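Local atomic coordinates of starch synthase I (Hordeum vulgare, PDB entry 4HLN), a protein that belongs to the glycosyltransferase superfamily as a plant starch synthase, with two Rossmann-like alpha/beta domains as expected for a GT-B fold. Residues R238-L241 with L242-A246; I252-G256 with G257-G261; M460-P463 with D464-E468; K578-W581 with A582-A586. One frame throughout, in Å; residues are numbered along the deposited sequence.

The four contacts fall into two pairs, on opposite sides of the chain's centre. Contact 1 lies within helix 235-252 and contact 2 spans the end of that helix and the loop leading to strand 264-269; their centres are about 19 Å apart, both in the starch synthase catalytic domain. Contacts 3 and 4 come later in the chain, on helices 455-466 and 576-592 of the glycosyl transferase group 1 region. Their centres are about 11 Å apart, and they touch through a salt bridge between Glu468 and Arg584 and by packing of Ala461 on Met579 and Leu580. The centres of contacts 1 and 3 lie about 51 Å apart, consistent with the two Rossmann-like domains of a GT-B fold.

Contact 1. Residues R238-L241 with L242-A246; sequences RYTL and LCYAA
Tyr239 and Leu242 meet on one side of this helix turn, Thr240 and Tyr244 on another, and both encounters are apolar. Leu242 sends its CD2 branch to the rim of the Tyr239 ring, near the ring plane, 4.0 Å from CD2 of the tyrosine. Thr240 and Tyr244 instead run side by side in the same direction: the threonine methyl CG2 lies at the edge of the Tyr244 ring, 3.7 Å from its CE2. That placement follows from a first torsion of -67° at Thr240, which puts OG1 beside its own backbone N and turns CG2 to the ring; OG1 itself bonds back to Gln236 O.

Backbone hydrogen bonds fix the turn. Leu242 N donates to Arg238 O (3.2 Å), Tyr244 N to Thr240 O (3.1 Å, nearly straight at 175°) and Ala245 N to Leu241 O (3.0 Å). Cys243 N reaches Tyr239 O at 3.1 Å, with a second, weak bond to Thr240 O.

The phenol hydroxyls are satisfied outside the segment, Tyr239 OH by Tyr168 OH and Phe229 O, Tyr244 OH by Leu316 O. With Ala245 resting on strand 195-205 and Cys243 on helix 276-284, these are the i to i+3 and i to i+4 side-chain contacts of a buried alpha-helix packed against the beta-sheet of a Rossmann-like domain.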
loop_
_atom_site.group_PDB
_atom_site.type_symbol
_atom_site.label_atom_id
_atom_site.label_comp_id
_atom_site.label_asym_id
_atom_site.label_seq_id
_atom_site.Cartn_x
_atom_site.Cartn_y
_atom_site.Cartn_z
ATOM N N ARG A 238 -18.906 13.658 -7.133
ATOM C CA ARG A 238 -19.220 12.581 -6.193
ATOM C C ARG A 238 -18.280 12.643 -5.000
ATOM O O ARG A 238 -18.709 12.551 -3.851
ATOM C CB ARG A 238 -19.085 11.195 -6.840
ATOM C CG ARG A 238 -20.093 10.863 -7.926
ATOM C CD ARG A 238 -19.519 9.815 -8.864
ATOM N NE ARG A 238 -19.976 8.464 -8.575
ATOM C CZ ARG A 238 -19.203 7.385 -8.632
ATOM N NH1 ARG A 238 -17.928 7.514 -8.949
ATOM N NH2 ARG A 238 -19.697 6.178 -8.362
ATOM N N TYR A 239 -16.994 12.807 -5.276
ATOM C CA TYR A 239 -16.000 12.719 -4.224
ATOM C C TYR A 239 -15.828 14.018 -3.440
ATOM O O TYR A 239 -15.359 14.019 -2.308
ATOM C CB TYR A 239 -14.708 12.120 -4.773
ATOM C CG TYR A 239 -14.971 10.696 -5.150
ATOM C CD1 TYR A 239 -15.055 10.302 -6.476
ATOM C CD2 TYR A 239 -15.230 9.746 -4.161
ATOM C CE1 TYR A 239 -15.346 8.973 -6.810
ATOM C CE2 TYR A 239 -15.508 8.434 -4.473
ATOM C CZ TYR A 239 -15.563 8.044 -5.800
ATOM O OH TYR A 239 -15.848 6.724 -6.089
ATOM N N THR A 240 -16.268 15.111 -4.045
ATOM C CA THR A 240 -16.486 16.358 -3.328
ATOM C C THR A 240 -17.523 16.152 -2.208
ATOM O O THR A 240 -17.322 16.604 -1.076
ATOM C CB THR A 240 -16.935 17.473 -4.313
ATOM O OG1 THR A 240 -15.848 17.775 -5.189
ATOM C CG2 THR A 240 -17.328 18.755 -3.597
ATOM N N LEU A 241 -18.616 15.456 -2.521
ATOM C CA LEU A 241 -19.649 15.192 -1.525
ATOM C C LEU A 241 -19.048 14.389 -0.386
ATOM O O LEU A 241 -19.269 14.694 0.796
ATOM C CB LEU A 241 -20.817 14.418 -2.123
ATOM C CG LEU A 241 -21.643 15.132 -3.186
ATOM C CD1 LEU A 241 -22.829 14.276 -3.628
ATOM C CD2 LEU A 241 -22.100 16.493 -2.704
ATOM N N LEU A 242 -18.278 13.370 -0.766
ATOM C CA LEU A 242 -17.637 12.486 0.187
ATOM C C LEU A 242 -16.858 13.309 1.192
ATOM O O LEU A 242 -16.925 13.064 2.392
ATOM C CB LEU A 242 -16.679 11.530 -0.524
ATOM C CG LEU A 242 -15.895 10.692 0.481
ATOM C CD1 LEU A 242 -16.857 9.949 1.429
ATOM C CD2 LEU A 242 -14.955 9.731 -0.191
ATOM N N CYS A 243 -16.124 14.296 0.689
ATOM C CA CYS A 243 -15.197 15.045 1.515
ATOM C C CYS A 243 -15.904 15.992 2.477
ATOM O O CYS A 243 -15.567 16.035 3.652
ATOM C CB CYS A 243 -14.184 15.783 0.641
ATOM S SG CYS A 243 -12.883 14.700 -0.044
ATOM N N TYR A 244 -16.893 16.735 1.988
ATOM C CA TYR A 244 -17.709 17.565 2.868
ATOM C C TYR A 244 -18.369 16.734 3.985
ATOM O O TYR A 244 -18.369 17.122 5.157
ATOM C CB TYR A 244 -18.784 18.312 2.070
ATOM C CG TYR A 244 -18.303 19.599 1.442
ATOM C CD1 TYR A 244 -18.231 20.773 2.192
ATOM C CD2 TYR A 244 -17.927 19.648 0.091
ATOM C CE1 TYR A 244 -17.799 21.954 1.633
ATOM C CE2 TYR A 244 -17.483 20.828 -0.486
ATOM C CZ TYR A 244 -17.418 21.977 0.294
ATOM O OH TYR A 244 -16.981 23.158 -0.243
ATOM N N ALA A 245 -18.925 15.592 3.598
ATOM C CA ALA A 245 -19.607 14.711 4.519
ATOM C C ALA A 245 -18.655 14.264 5.614
ATOM O O ALA A 245 -18.999 14.245 6.787
ATOM C CB ALA A 245 -20.153 13.496 3.767
ATOM N N ALA A 246 -17.446 13.902 5.227
ATOM C CA ALA A 246 -16.519 13.342 6.187
ATOM C C ALA A 246 -16.104 14.382 7.236
ATOM O O ALA A 246 -15.746 14.034 8.368
ATOM C CB ALA A 246 -15.302 12.742 5.471
#

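Contact 2. Residues I252-G256 with G257-G261; sequences ILELG and GYIYG
In Leu255 a first torsion of -53°, with CG beside the backbone N, and an extended chi2 of 169° together bring CD1 to Tyr260, whose CE1 it meets at 4.0 Å, the two side chains passing at a slant. Tyr258 has the opposite sense, 58°, with CG between the backbone N and the carbonyl carbon; the edge of its ring is near Gly256 O, with CD2 3.5 Å from that oxygen. The aliphatic part of Glu254 crosses Ile259, Glu254 CG meeting Ile259 CG2 at 4.0 Å.

The backbone between these groups reverses in successive tight turns. Glu254 is the centre of an inverse gamma turn. Gly257 N then donates to Glu254 O at 3.3 Å, approaching from above the carbonyl plane, and Tyr258 N makes a weak bond to Leu255 O. Gly256 and Gly257 both take positive phi.

Leu253 O ties the returning chain to the outgoing one. It accepts a CH...O contact from Ile259 CA at 3.3 Å, and a modelled water bridges it to Tyr260 N. Outside the loop, Arg160 bonds to the carbonyls of Tyr258 and Ile259 and makes a cation-pi contact with the Tyr258 ring, while Tyr260 OH is held by Asp209. Two overlapping turns, the second closed by a weak bond, make the reversal in the loop between helix 235-252 and strand 264-269 of the Rossmann-like sheet.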
loop_
_atom_site.group_PDB
_atom_site.type_symbol
_atom_site.label_atom_id
_atom_site.label_comp_id
_atom_site.label_asym_id
_atom_site.label_seq_id
_atom_site.Cartn_x
_atom_site.Cartn_y
_atom_site.Cartn_z
ATOM N N ILE A 252 -21.359 15.560 14.121
ATOM C CA ILE A 252 -22.804 15.384 14.261
ATOM C C ILE A 252 -23.341 13.993 14.533
ATOM O O ILE A 252 -24.505 13.855 14.920
ATOM C CB ILE A 252 -23.586 15.934 13.058
ATOM C CG1 ILE A 252 -23.296 15.112 11.800
ATOM C CG2 ILE A 252 -23.326 17.435 12.875
ATOM C CD1 ILE A 252 -24.256 15.417 10.692
ATOM N N LEU A 253 -22.530 12.963 14.321
ATOM C CA LEU A 253 -23.012 11.611 14.577
ATOM C C LEU A 253 -22.808 11.191 16.038
ATOM O O LEU A 253 -21.674 11.054 16.503
ATOM C CB LEU A 253 -22.368 10.613 13.614
ATOM C CG LEU A 253 -22.741 10.836 12.141
ATOM C CD1 LEU A 253 -22.185 9.745 11.266
ATOM C CD2 LEU A 253 -24.243 10.909 11.967
ATOM N N GLU A 254 -23.903 10.990 16.767
ATOM C CA GLU A 254 -23.781 10.514 18.149
ATOM C C GLU A 254 -23.670 8.992 18.255
ATOM O O GLU A 254 -24.582 8.323 18.732
ATOM C CB GLU A 254 -24.914 11.034 19.034
ATOM C CG GLU A 254 -25.041 12.540 19.036
ATOM C CD GLU A 254 -25.649 13.085 20.310
ATOM O OE1 GLU A 254 -25.373 14.263 20.636
ATOM O OE2 GLU A 254 -26.394 12.341 20.988
ATOM N N LEU A 255 -22.532 8.466 17.820
ATOM C CA LEU A 255 -22.252 7.040 17.868
ATOM C C LEU A 255 -22.000 6.561 19.291
ATOM O O LEU A 255 -21.143 7.105 20.006
ATOM C CB LEU A 255 -21.046 6.745 16.991
ATOM C CG LEU A 255 -21.313 7.329 15.595
ATOM C CD1 LEU A 255 -20.064 7.325 14.719
ATOM C CD2 LEU A 255 -22.485 6.608 14.913
ATOM N N GLY A 256 -22.753 5.541 19.702
ATOM C CA GLY A 256 -22.687 5.046 21.069
ATOM C C GLY A 256 -23.011 6.144 22.084
ATOM O O GLY A 256 -22.497 6.123 23.210
ATOM N N GLY A 257 -23.847 7.112 21.689
ATOM C CA GLY A 257 -24.173 8.226 22.561
ATOM C C GLY A 257 -23.404 9.544 22.449
ATOM O O GLY A 257 -23.970 10.594 22.758
ATOM N N TYR A 258 -22.139 9.516 22.029
ATOM C CA TYR A 258 -21.359 10.761 21.933
ATOM C C TYR A 258 -20.613 10.931 20.606
ATOM O O TYR A 258 -20.091 9.971 20.051
ATOM C CB TYR A 258 -20.365 10.870 23.094
ATOM C CG TYR A 258 -19.406 9.709 23.154
ATOM C CD1 TYR A 258 -18.047 9.891 22.915
ATOM C CD2 TYR A 258 -19.865 8.419 23.440
ATOM C CE1 TYR A 258 -17.160 8.825 22.963
ATOM C CE2 TYR A 258 -18.993 7.343 23.487
ATOM C CZ TYR A 258 -17.636 7.546 23.244
ATOM O OH TYR A 258 -16.750 6.474 23.281
ATOM N N ILE A 259 -20.559 12.166 20.111
ATOM C CA ILE A 259 -19.830 12.475 18.887
ATOM C C ILE A 259 -18.328 12.244 19.016
ATOM O O ILE A 259 -17.800 12.090 20.113
ATOM C CB ILE A 259 -20.043 13.924 18.445
ATOM C CG1 ILE A 259 -19.589 14.878 19.537
ATOM C CG2 ILE A 259 -21.514 14.189 18.052
ATOM C CD1 ILE A 259 -19.751 16.311 19.128
ATOM N N TYR A 260 -17.641 12.221 17.879
ATOM C CA TYR A 260 -16.193 12.021 17.861
ATOM C C TYR A 260 -15.476 13.306 18.228
ATOM O O TYR A 260 -14.391 13.277 18.813
ATOM C CB TYR A 260 -15.725 11.561 16.475
ATOM C CG TYR A 260 -15.548 10.063 16.329
ATOM C CD1 TYR A 260 -16.617 9.190 16.524
ATOM C CD2 TYR A 260 -14.319 9.518 15.966
ATOM C CE1 TYR A 260 -16.462 7.820 16.366
ATOM C CE2 TYR A 260 -14.150 8.141 15.819
ATOM C CZ TYR A 260 -15.228 7.303 16.016
ATOM O OH TYR A 260 -15.075 5.946 15.871
ATOM N N GLY A 261 -16.080 14.435 17.857
ATOM C CA GLY A 261 -15.523 15.732 18.171
ATOM C C GLY A 261 -14.389 16.271 17.310
ATOM O O GLY A 261 -14.205 15.862 16.155
HETATM O O HOH W 1 -19.358 11.626 15.654
#

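Contact 3. Residues M460-P463 with D464-E468; sequences MAIP and DLMRE
Ile462 O is gripped by two backbone donors of the following turn. Met466 N comes in head-on to the carbonyl at 2.9 Å, the ordinary helical bond, whereas Leu465 N approaches at 2.7 Å from 61° above the carbonyl plane. Leu465 N also makes a weak bond to Ala461 O, so the hydrogen bonding here mixes i to i+3 with i to i+4 pairs. Pro463, next in the chain, has no N-H to bond to the turn before, and the helix is kinked there.

Beside this carbonyl, Ile462 and Met466 lie alongside each other, pointing the same way, with CG2 of the isoleucine 4.0 Å from CG of the methionine. Both touch Phe497 of strand 497-501.

Arg467 NH2 donates to Asp464 OD1 at 2.9 Å in a salt bridge. The arginine chain, extended from CG to NE, brings its guanidinium edge-on to the aspartate, while OD1 is met from above the carboxylate plane. OD1 also has a long, weak ion pair with Arg584, whose NE forms a salt bridge with Glu468 OE1. The contact lies toward the C-terminal end of helix 455-466 and the turn after it, within the beta-alpha-beta unit that joins strand 442-446 to strand 471-476.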
loop_
_atom_site.group_PDB
_atom_site.type_symbol
_atom_site.label_atom_id
_atom_site.label_comp_id
_atom_site.label_asym_id
_atom_site.label_seq_id
_atom_site.Cartn_x
_atom_site.Cartn_y
_atom_site.Cartn_z
ATOM N N MET A 460 13.211 -11.069 -19.713
ATOM C CA MET A 460 14.437 -10.634 -20.381
ATOM C C MET A 460 15.691 -11.146 -19.684
ATOM O O MET A 460 16.711 -11.391 -20.330
ATOM C CB MET A 460 14.502 -9.101 -20.482
ATOM C CG MET A 460 13.242 -8.418 -21.027
ATOM S SD MET A 460 12.692 -8.952 -22.668
ATOM C CE MET A 460 11.143 -8.056 -22.835
ATOM N N ALA A 461 15.623 -11.307 -18.367
ATOM C CA ALA A 461 16.802 -11.716 -17.608
ATOM C C ALA A 461 16.997 -13.228 -17.582
ATOM O O ALA A 461 18.109 -13.710 -17.374
ATOM C CB ALA A 461 16.746 -11.170 -16.204
ATOM N N ILE A 462 15.919 -13.974 -17.794
ATOM C CA ILE A 462 15.978 -15.433 -17.712
ATOM C C ILE A 462 17.168 -16.026 -18.468
ATOM O O ILE A 462 17.989 -16.730 -17.884
ATOM C CB ILE A 462 14.663 -16.091 -18.193
ATOM C CG1 ILE A 462 13.647 -16.130 -17.058
ATOM C CG2 ILE A 462 14.915 -17.508 -18.672
ATOM C CD1 ILE A 462 14.049 -17.051 -15.925
ATOM N N PRO A 463 17.269 -15.740 -19.771
ATOM C CA PRO A 463 18.337 -16.367 -20.558
ATOM C C PRO A 463 19.719 -16.127 -19.950
ATOM O O PRO A 463 20.501 -17.058 -19.781
ATOM C CB PRO A 463 18.210 -15.672 -21.912
ATOM C CG PRO A 463 16.753 -15.285 -21.980
ATOM C CD PRO A 463 16.428 -14.851 -20.590
ATOM N N ASP A 464 20.003 -14.883 -19.606
ATOM C CA ASP A 464 21.274 -14.533 -18.999
ATOM C C ASP A 464 21.417 -15.208 -17.633
ATOM O O ASP A 464 22.524 -15.414 -17.131
ATOM C CB ASP A 464 21.352 -13.014 -18.851
ATOM C CG ASP A 464 22.762 -12.487 -18.981
ATOM O OD1 ASP A 464 23.712 -13.224 -18.638
ATOM O OD2 ASP A 464 22.917 -11.330 -19.427
ATOM N N LEU A 465 20.281 -15.560 -17.043
ATOM C CA LEU A 465 20.238 -16.077 -15.678
ATOM C C LEU A 465 20.491 -17.579 -15.613
ATOM O O LEU A 465 21.108 -18.069 -14.663
ATOM C CB LEU A 465 18.889 -15.730 -15.036
ATOM C CG LEU A 465 18.652 -15.921 -13.529
ATOM C CD1 LEU A 465 18.116 -17.304 -13.217
ATOM C CD2 LEU A 465 19.905 -15.622 -12.708
ATOM N N MET A 466 20.013 -18.300 -16.624
ATOM C CA MET A 466 20.241 -19.742 -16.729
ATOM C C MET A 466 21.683 -20.091 -17.121
ATOM O O MET A 466 22.072 -21.253 -17.095
ATOM C CB MET A 466 19.261 -20.369 -17.718
ATOM C CG MET A 466 17.795 -20.022 -17.458
ATOM S SD MET A 466 16.965 -20.965 -16.148
ATOM C CE MET A 466 17.697 -20.278 -14.672
ATOM N N ARG A 467 22.469 -19.085 -17.488
ATOM C CA ARG A 467 23.906 -19.273 -17.671
ATOM C C ARG A 467 24.562 -19.742 -16.366
ATOM O O ARG A 467 25.690 -20.236 -16.365
ATOM C CB ARG A 467 24.562 -17.969 -18.126
ATOM C CG ARG A 467 24.330 -17.603 -19.583
ATOM C CD ARG A 467 24.952 -16.247 -19.899
ATOM N NE ARG A 467 25.145 -16.050 -21.333
ATOM C CZ ARG A 467 24.789 -14.954 -22.000
ATOM N NH1 ARG A 467 25.011 -14.870 -23.308
ATOM N NH2 ARG A 467 24.213 -13.942 -21.365
ATOM N N GLU A 468 23.854 -19.582 -15.254
ATOM C CA GLU A 468 24.411 -19.904 -13.949
ATOM C C GLU A 468 23.794 -21.188 -13.417
ATOM O O GLU A 468 22.772 -21.653 -13.928
ATOM C CB GLU A 468 24.145 -18.764 -12.969
ATOM C CG GLU A 468 24.246 -17.374 -13.587
ATOM C CD GLU A 468 25.429 -16.577 -13.057
ATOM O OE1 GLU A 468 25.731 -15.503 -13.625
ATOM O OE2 GLU A 468 26.054 -17.019 -12.070
#

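Contact 4. Residues K578-W581 with A582-A586; sequences KMLW and ALRTA
Trp581 and Thr585, one turn apart on the alpha-helix 576-592, cross at a slant, with the threonine hydroxyl lying over the indole face. The helix belongs to the glycosyl transferase group 1 half, consistent with the C-terminal Rossmann-like domain of a GT-B fold. OG1 stands 3.5 Å above the ring plane, over its centre, with CE2 of Trp581 the nearest ring atom. The tryptophan reaches this pose with CG anti to its backbone N (chi1 177°), which also brings CE3 near Ala582 CB. The polar partner of OG1 is Trp581 O, to which it donates at 2.8 Å from above the carbonyl plane, while Thr585 N binds the same oxygen within that plane. Both donors grip Trp581 O, but it is the OG1 bond that holds the side-chain rotation (chi1 -58°). Thr585 belongs to the glycan pocket, and its side chain is about 3 Å from a bound alpha-D-glucopyranose.

Arg584 and Leu580 form the second pair. Chi1 of -74° sets CG of Arg584 beside the backbone N, and the extended chain then runs back along the helix, bringing NH1 3.4 Å from Leu580 CB, the guanidinium oblique to it. Its NE makes a salt bridge with Glu468, which follows helix 455-466; that helix receives Leu580 and Met579 on Ala461.

Ala582 N to Lys578 O and Leu583 N to Met579 O (2.8 Å) hold the same turn. Thr585 N to Trp581 O links the first pair and Arg584 N to Leu580 O, 2.8 Å, the second, with CG of Arg584 3.3 Å from that oxygen.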
loop_
_atom_site.group_PDB
_atom_site.type_symbol
_atom_site.label_atom_id
_atom_site.label_comp_id
_atom_site.label_asym_id
_atom_site.label_seq_id
_atom_site.Cartn_x
_atom_site.Cartn_y
_atom_site.Cartn_z
ATOM N N LYS A 578 20.626 -4.271 -13.456
ATOM C CA LYS A 578 20.660 -4.070 -12.018
ATOM C C LYS A 578 20.046 -5.262 -11.289
ATOM O O LYS A 578 20.497 -5.649 -10.203
ATOM C CB LYS A 578 19.960 -2.773 -11.634
ATOM C CG LYS A 578 20.862 -1.791 -10.904
ATOM C CD LYS A 578 21.604 -2.440 -9.719
ATOM C CE LYS A 578 22.416 -1.395 -8.934
ATOM N NZ LYS A 578 22.828 -0.222 -9.791
ATOM N N MET A 579 19.023 -5.853 -11.895
ATOM C CA MET A 579 18.385 -7.009 -11.292
ATOM C C MET A 579 19.366 -8.179 -11.235
ATOM O O MET A 579 19.608 -8.754 -10.170
ATOM C CB MET A 579 17.107 -7.394 -12.045
ATOM C CG MET A 579 16.320 -8.523 -11.375
ATOM S SD MET A 579 14.661 -8.813 -12.040
ATOM C CE MET A 579 15.002 -9.634 -13.590
ATOM N N LEU A 580 19.938 -8.518 -12.386
ATOM C CA LEU A 580 20.873 -9.630 -12.458
ATOM C C LEU A 580 22.048 -9.384 -11.544
ATOM O O LEU A 580 22.545 -10.311 -10.892
ATOM C CB LEU A 580 21.350 -9.845 -13.884
ATOM C CG LEU A 580 20.212 -10.330 -14.772
ATOM C CD1 LEU A 580 20.564 -10.148 -16.240
ATOM C CD2 LEU A 580 19.850 -11.784 -14.453
ATOM N N TRP A 581 22.489 -8.135 -11.486
ATOM C CA TRP A 581 23.596 -7.818 -10.606
ATOM C C TRP A 581 23.245 -8.227 -9.172
ATOM O O TRP A 581 23.985 -8.974 -8.523
ATOM C CB TRP A 581 23.980 -6.343 -10.698
ATOM C CG TRP A 581 25.061 -5.994 -9.738
ATOM C CD1 TRP A 581 26.402 -6.164 -9.916
ATOM C CD2 TRP A 581 24.896 -5.440 -8.426
ATOM N NE1 TRP A 581 27.087 -5.737 -8.801
ATOM C CE2 TRP A 581 26.185 -5.288 -7.873
ATOM C CE3 TRP A 581 23.785 -5.050 -7.669
ATOM C CZ2 TRP A 581 26.392 -4.764 -6.598
ATOM C CZ3 TRP A 581 23.993 -4.530 -6.404
ATOM C CH2 TRP A 581 25.286 -4.392 -5.882
ATOM N N ALA A 582 22.095 -7.764 -8.696
ATOM C CA ALA A 582 21.637 -8.095 -7.346
ATOM C C ALA A 582 21.435 -9.600 -7.128
ATOM O O ALA A 582 21.821 -10.142 -6.094
ATOM C CB ALA A 582 20.377 -7.357 -7.028
ATOM N N LEU A 583 20.816 -10.268 -8.091
ATOM C CA LEU A 583 20.678 -11.715 -8.020
ATOM C C LEU A 583 22.026 -12.372 -7.842
ATOM O O LEU A 583 22.202 -13.216 -6.962
ATOM C CB LEU A 583 20.028 -12.254 -9.283
ATOM C CG LEU A 583 18.522 -12.056 -9.287
ATOM C CD1 LEU A 583 17.905 -12.736 -10.481
ATOM C CD2 LEU A 583 17.966 -12.634 -8.018
ATOM N N ARG A 584 22.980 -11.986 -8.680
ATOM C CA ARG A 584 24.299 -12.583 -8.602
ATOM C C ARG A 584 24.951 -12.259 -7.278
ATOM O O ARG A 584 25.593 -13.110 -6.670
ATOM C CB ARG A 584 25.167 -12.135 -9.760
ATOM C CG ARG A 584 24.776 -12.795 -11.057
ATOM C CD ARG A 584 25.702 -12.368 -12.168
ATOM N NE ARG A 584 25.211 -12.809 -13.469
ATOM C CZ ARG A 584 24.695 -11.996 -14.386
ATOM N NH1 ARG A 584 24.614 -10.686 -14.141
ATOM N NH2 ARG A 584 24.271 -12.492 -15.546
ATOM N N THR A 585 24.769 -11.031 -6.816
ATOM C CA THR A 585 25.324 -10.650 -5.530
ATOM C C THR A 585 24.777 -11.543 -4.416
ATOM O O THR A 585 25.520 -12.002 -3.547
ATOM C CB THR A 585 25.024 -9.188 -5.225
ATOM O OG1 THR A 585 25.566 -8.372 -6.270
ATOM C CG2 THR A 585 25.619 -8.781 -3.881
ATOM N N ALA A 586 23.474 -11.800 -4.449
ATOM C CA ALA A 586 22.853 -12.602 -3.405
ATOM C C ALA A 586 23.284 -14.060 -3.538
ATOM O O ALA A 586 23.610 -14.714 -2.551
ATOM C CB ALA A 586 21.333 -12.473 -3.453
#